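Local structure of probable chitinase A (Chromobacterium violaceum, 4TX8) at residues Met315-Phe327 with Phe337-Val349. The protein probably hydrolyses chitin as a family 18 endochitinase and also carries a carbohydrate-binding module likely to bind chitin. Sequence-based numbering, arbitrary orientation.
Sequences MLVGGSKMLIEGF and FKGLRPDQVAFGV
Leu323 and Ile324, on the last turn of helix 315-325, straddle Val345. CG1 of Ile324 lies 3.8 Å from Val345 CG2, while CB and CD1 of Leu323 pack against Val345 CG1. Leu323 CD2 lies 4.0 Å from Phe337 CE2, well out of the ring plane; Leu323 O meets that ring at its edge. Two turns earlier, Leu316 forks over the strand: CD1 sits off-centre over the Phe347 ring, 4.1 Å from its centroid, and CD2 meets CG1 of Val349 at 3.8 Å. Phe347 CG stands between its own backbone N and carbonyl carbon (chi1 55°), bringing the ring back beneath the helix, where Ser320 OG lies at its edge. That hydroxyl donates to Leu316 O and accepts from a water that also donates to Ala346 O, a bridge from helix to strand within this apolar layer. Leu370 of helix 363-375 also touches the Phe347 ring.

At the C-terminal end of the helix, Leu340 N gives Leu323 O a nearly straight hydrogen bond of 2.8 Å, and Gly339 CA packs 3.2 Å from Ile324 O. Gly326 leaves the helix with positive phi, and a pair of backbone bonds then joins Phe327 to Phe337. Their side chains lie on the same face of the hairpin; CB of Phe337 covers one face of the Phe327 ring, and Met322 CE the opposite face.

The outer margin is looser. Ile324 CG2 only grazes Pro342 CG at 4.2 Å, a water links Glu325 O to Gly339 N, and Lys338 is exposed. The antiparallel packing, at 146° between helix and strand axes, places the helix outside parallel strand 345-350, with the short hairpin inserted in the connection between them, an arrangement characteristic of the beta/alpha (TIM) barrel of family 18 glycoside hydrolases.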
loop_
_atom_site.group_PDB
_atom_site.type_symbol
_atom_site.label_atom_id
_atom_site.label_comp_id
_atom_site.label_asym_id
_atom_site.label_seq_id
_atom_site.Cartn_x
_atom_site.Cartn_y
_atom_site.Cartn_z
ATOM N N MET A 315 -3.202 -12.242 12.949
ATOM C CA MET A 315 -2.077 -12.218 12.017
ATOM C C MET A 315 -1.584 -10.796 11.801
ATOM O O MET A 315 -0.384 -10.542 11.740
ATOM C CB MET A 315 -2.468 -12.857 10.679
ATOM C CG MET A 315 -1.385 -12.812 9.601
ATOM S SD MET A 315 -1.711 -13.819 8.158
ATOM C CE MET A 315 -0.351 -13.384 7.104
ATOM N N LEU A 316 -2.521 -9.865 11.697
ATOM C CA LEU A 316 -2.166 -8.463 11.535
ATOM C C LEU A 316 -1.448 -7.952 12.781
ATOM O O LEU A 316 -0.431 -7.266 12.690
ATOM C CB LEU A 316 -3.404 -7.615 11.253
ATOM C CG LEU A 316 -4.225 -8.009 10.025
ATOM C CD1 LEU A 316 -5.399 -7.060 9.858
ATOM C CD2 LEU A 316 -3.358 -8.028 8.772
ATOM N N VAL A 317 -1.980 -8.299 13.947
ATOM C CA VAL A 317 -1.374 -7.888 15.207
ATOM C C VAL A 317 -0.019 -8.569 15.381
ATOM O O VAL A 317 0.966 -7.928 15.754
ATOM C CB VAL A 317 -2.284 -8.216 16.409
ATOM C CG1 VAL A 317 -1.584 -7.886 17.723
ATOM C CG2 VAL A 317 -3.597 -7.453 16.298
ATOM N N GLY A 318 0.023 -9.868 15.092
ATOM C CA GLY A 318 1.239 -10.651 15.227
ATOM C C GLY A 318 2.358 -10.194 14.310
ATOM O O GLY A 318 3.501 -10.047 14.743
ATOM N N GLY A 319 2.031 -9.974 13.039
ATOM C CA GLY A 319 3.003 -9.485 12.077
ATOM C C GLY A 319 3.573 -8.147 12.515
ATOM O O GLY A 319 4.775 -7.900 12.405
ATOM N N SER A 320 2.703 -7.288 13.032
ATOM C CA SER A 320 3.117 -5.969 13.484
ATOM C C SER A 320 3.972 -6.051 14.749
ATOM O O SER A 320 4.938 -5.305 14.893
ATOM C CB SER A 320 1.891 -5.084 13.717
ATOM O OG SER A 320 1.130 -4.964 12.524
ATOM N N LYS A 321 3.624 -6.960 15.656
ATOM C CA LYS A 321 4.417 -7.166 16.866
ATOM C C LYS A 321 5.842 -7.583 16.532
ATOM O O LYS A 321 6.792 -7.070 17.115
ATOM C CB LYS A 321 3.780 -8.219 17.774
ATOM C CG LYS A 321 2.669 -7.690 18.657
ATOM C CD LYS A 321 2.100 -8.792 19.532
ATOM C CE LYS A 321 3.156 -9.354 20.466
ATOM N NZ LYS A 321 2.599 -10.415 21.346
ATOM N N MET A 322 5.988 -8.509 15.591
ATOM C CA MET A 322 7.311 -8.991 15.207
ATOM C C MET A 322 8.204 -7.850 14.724
ATOM O O MET A 322 9.392 -7.804 15.045
ATOM C CB MET A 322 7.199 -10.070 14.129
ATOM C CG MET A 322 6.584 -11.368 14.631
ATOM S SD MET A 322 6.516 -12.654 13.376
ATOM C CE MET A 322 8.263 -12.918 13.063
ATOM N N LEU A 323 7.625 -6.918 13.973
ATOM C CA LEU A 323 8.387 -5.790 13.446
ATOM C C LEU A 323 8.748 -4.784 14.534
ATOM O O LEU A 323 9.769 -4.105 14.445
ATOM C CB LEU A 323 7.608 -5.098 12.328
ATOM C CG LEU A 323 7.632 -5.832 10.986
ATOM C CD1 LEU A 323 6.623 -5.236 10.023
ATOM C CD2 LEU A 323 9.031 -5.787 10.389
ATOM N N ILE A 324 7.916 -4.697 15.567
ATOM C CA ILE A 324 8.152 -3.737 16.642
ATOM C C ILE A 324 9.027 -4.310 17.759
ATOM O O ILE A 324 9.951 -3.642 18.225
ATOM C CB ILE A 324 6.821 -3.228 17.234
ATOM C CG1 ILE A 324 5.998 -2.534 16.143
ATOM C CG2 ILE A 324 7.076 -2.275 18.395
ATOM C CD1 ILE A 324 4.610 -2.121 16.583
ATOM N N GLU A 325 8.749 -5.539 18.187
ATOM C CA GLU A 325 9.524 -6.149 19.271
ATOM C C GLU A 325 10.852 -6.701 18.774
ATOM O O GLU A 325 11.836 -6.745 19.512
ATOM C CB GLU A 325 8.751 -7.288 19.949
ATOM C CG GLU A 325 7.254 -7.103 20.060
ATOM C CD GLU A 325 6.839 -6.241 21.223
ATOM O OE1 GLU A 325 7.699 -5.536 21.793
ATOM O OE2 GLU A 325 5.637 -6.272 21.564
ATOM N N GLY A 326 10.870 -7.141 17.522
ATOM C CA GLY A 326 12.022 -7.842 16.993
ATOM C C GLY A 326 11.835 -9.339 17.144
ATOM O O GLY A 326 10.931 -9.790 17.848
ATOM N N PHE A 327 12.691 -10.109 16.484
ATOM C CA PHE A 327 12.581 -11.561 16.504
ATOM C C PHE A 327 13.873 -12.213 16.025
ATOM O O PHE A 327 14.636 -11.607 15.270
ATOM C CB PHE A 327 11.398 -12.021 15.645
ATOM C CG PHE A 327 11.464 -11.562 14.215
ATOM C CD1 PHE A 327 10.916 -10.344 13.834
ATOM C CD2 PHE A 327 12.058 -12.358 13.247
ATOM C CE1 PHE A 327 10.970 -9.922 12.513
ATOM C CE2 PHE A 327 12.114 -11.946 11.927
ATOM C CZ PHE A 327 11.568 -10.725 11.559
ATOM N N PHE A 337 16.587 -9.716 14.179
ATOM C CA PHE A 337 16.061 -8.471 13.650
ATOM C C PHE A 337 15.705 -7.536 14.797
ATOM O O PHE A 337 14.892 -7.884 15.652
ATOM C CB PHE A 337 14.833 -8.718 12.774
ATOM C CG PHE A 337 14.157 -7.456 12.325
ATOM C CD1 PHE A 337 14.701 -6.692 11.303
ATOM C CD2 PHE A 337 12.987 -7.027 12.933
ATOM C CE1 PHE A 337 14.084 -5.521 10.890
ATOM C CE2 PHE A 337 12.364 -5.860 12.527
ATOM C CZ PHE A 337 12.913 -5.104 11.504
ATOM N N LYS A 338 16.317 -6.356 14.817
ATOM C CA LYS A 338 16.030 -5.364 15.848
ATOM C C LYS A 338 14.735 -4.627 15.531
ATOM O O LYS A 338 14.532 -4.168 14.407
ATOM C CB LYS A 338 17.187 -4.373 15.982
ATOM C CG LYS A 338 18.500 -5.029 16.369
ATOM C CD LYS A 338 18.377 -5.717 17.718
ATOM C CE LYS A 338 19.273 -6.939 17.806
ATOM N NZ LYS A 338 19.131 -7.615 19.125
ATOM N N GLY A 339 13.866 -4.520 16.530
ATOM C CA GLY A 339 12.552 -3.932 16.348
ATOM C C GLY A 339 12.560 -2.488 15.887
ATOM O O GLY A 339 13.526 -1.756 16.106
ATOM N N LEU A 340 11.473 -2.085 15.238
ATOM C CA LEU A 340 11.293 -0.712 14.782
ATOM C C LEU A 340 10.386 0.052 15.736
ATOM O O LEU A 340 9.719 -0.546 16.577
ATOM C CB LEU A 340 10.696 -0.687 13.373
ATOM C CG LEU A 340 11.507 -1.339 12.254
ATOM C CD1 LEU A 340 10.618 -1.621 11.050
ATOM C CD2 LEU A 340 12.673 -0.444 11.866
ATOM N N ARG A 341 10.352 1.373 15.597
ATOM C CA ARG A 341 9.389 2.179 16.336
ATOM C C ARG A 341 7.984 1.889 15.824
ATOM O O ARG A 341 7.802 1.616 14.638
ATOM C CB ARG A 341 9.695 3.669 16.197
ATOM C CG ARG A 341 11.057 4.096 16.719
ATOM C CD ARG A 341 11.153 5.613 16.725
ATOM N NE ARG A 341 10.638 6.171 15.481
ATOM C CZ ARG A 341 11.383 6.409 14.409
ATOM N NH1 ARG A 341 12.683 6.150 14.434
ATOM N NH2 ARG A 341 10.829 6.910 13.315
ATOM N N PRO A 342 6.984 1.944 16.717
ATOM C CA PRO A 342 5.589 1.764 16.300
ATOM C C PRO A 342 5.167 2.729 15.191
ATOM O O PRO A 342 4.370 2.345 14.336
ATOM C CB PRO A 342 4.805 2.035 17.584
ATOM C CG PRO A 342 5.754 1.649 18.680
ATOM C CD PRO A 342 7.117 2.042 18.182
ATOM N N ASP A 343 5.704 3.948 15.185
ATOM C CA ASP A 343 5.335 4.922 14.158
ATOM C C ASP A 343 5.898 4.551 12.785
ATOM O O ASP A 343 5.573 5.193 11.786
ATOM C CB ASP A 343 5.796 6.332 14.548
ATOM C CG ASP A 343 7.309 6.457 14.648
ATOM O OD1 ASP A 343 7.980 6.533 13.596
ATOM O OD2 ASP A 343 7.828 6.503 15.782
ATOM N N GLN A 344 6.736 3.518 12.740
ATOM C CA GLN A 344 7.333 3.054 11.488
ATOM C C GLN A 344 6.636 1.818 10.940
ATOM O O GLN A 344 7.051 1.265 9.920
ATOM C CB GLN A 344 8.814 2.731 11.679
ATOM C CG GLN A 344 9.712 3.922 11.927
ATOM C CD GLN A 344 11.148 3.497 12.150
ATOM O OE1 GLN A 344 11.473 2.889 13.169
ATOM N NE2 GLN A 344 12.013 3.796 11.187
ATOM N N VAL A 345 5.590 1.369 11.624
ATOM C CA VAL A 345 4.965 0.102 11.273
ATOM C C VAL A 345 3.467 0.240 11.013
ATOM O O VAL A 345 2.736 0.859 11.790
ATOM C CB VAL A 345 5.195 -0.954 12.378
ATOM C CG1 VAL A 345 4.590 -2.293 11.980
ATOM C CG2 VAL A 345 6.688 -1.111 12.663
ATOM N N ALA A 346 3.028 -0.340 9.902
ATOM C CA ALA A 346 1.618 -0.426 9.559
ATOM C C ALA A 346 1.373 -1.809 8.966
ATOM O O ALA A 346 2.328 -2.542 8.707
ATOM C CB ALA A 346 1.232 0.673 8.578
ATOM N N PHE A 347 0.116 -2.188 8.760
ATOM C CA PHE A 347 -0.139 -3.461 8.093
ATOM C C PHE A 347 -0.916 -3.289 6.788
ATOM O O PHE A 347 -1.814 -2.453 6.685
ATOM C CB PHE A 347 -0.854 -4.448 9.030
ATOM C CG PHE A 347 -2.132 -3.934 9.647
ATOM C CD1 PHE A 347 -3.321 -3.937 8.931
ATOM C CD2 PHE A 347 -2.155 -3.517 10.970
ATOM C CE1 PHE A 347 -4.501 -3.494 9.509
ATOM C CE2 PHE A 347 -3.332 -3.074 11.556
ATOM C CZ PHE A 347 -4.506 -3.062 10.824
ATOM N N GLY A 348 -0.538 -4.082 5.786
ATOM C CA GLY A 348 -1.151 -4.025 4.471
ATOM C C GLY A 348 -2.140 -5.146 4.213
ATOM O O GLY A 348 -1.845 -6.322 4.440
ATOM N N VAL A 349 -3.319 -4.773 3.722
ATOM C CA VAL A 349 -4.409 -5.713 3.483
ATOM C C VAL A 349 -5.057 -5.427 2.123
ATOM O O VAL A 349 -4.850 -4.358 1.558
ATOM C CB VAL A 349 -5.476 -5.619 4.595
ATOM C CG1 VAL A 349 -4.905 -6.082 5.937
ATOM C CG2 VAL A 349 -5.989 -4.189 4.700
HETATM O O HOH W 1 2.624 -4.965 10.204
HETATM O O HOH W 2 14.384 -5.495 19.288
#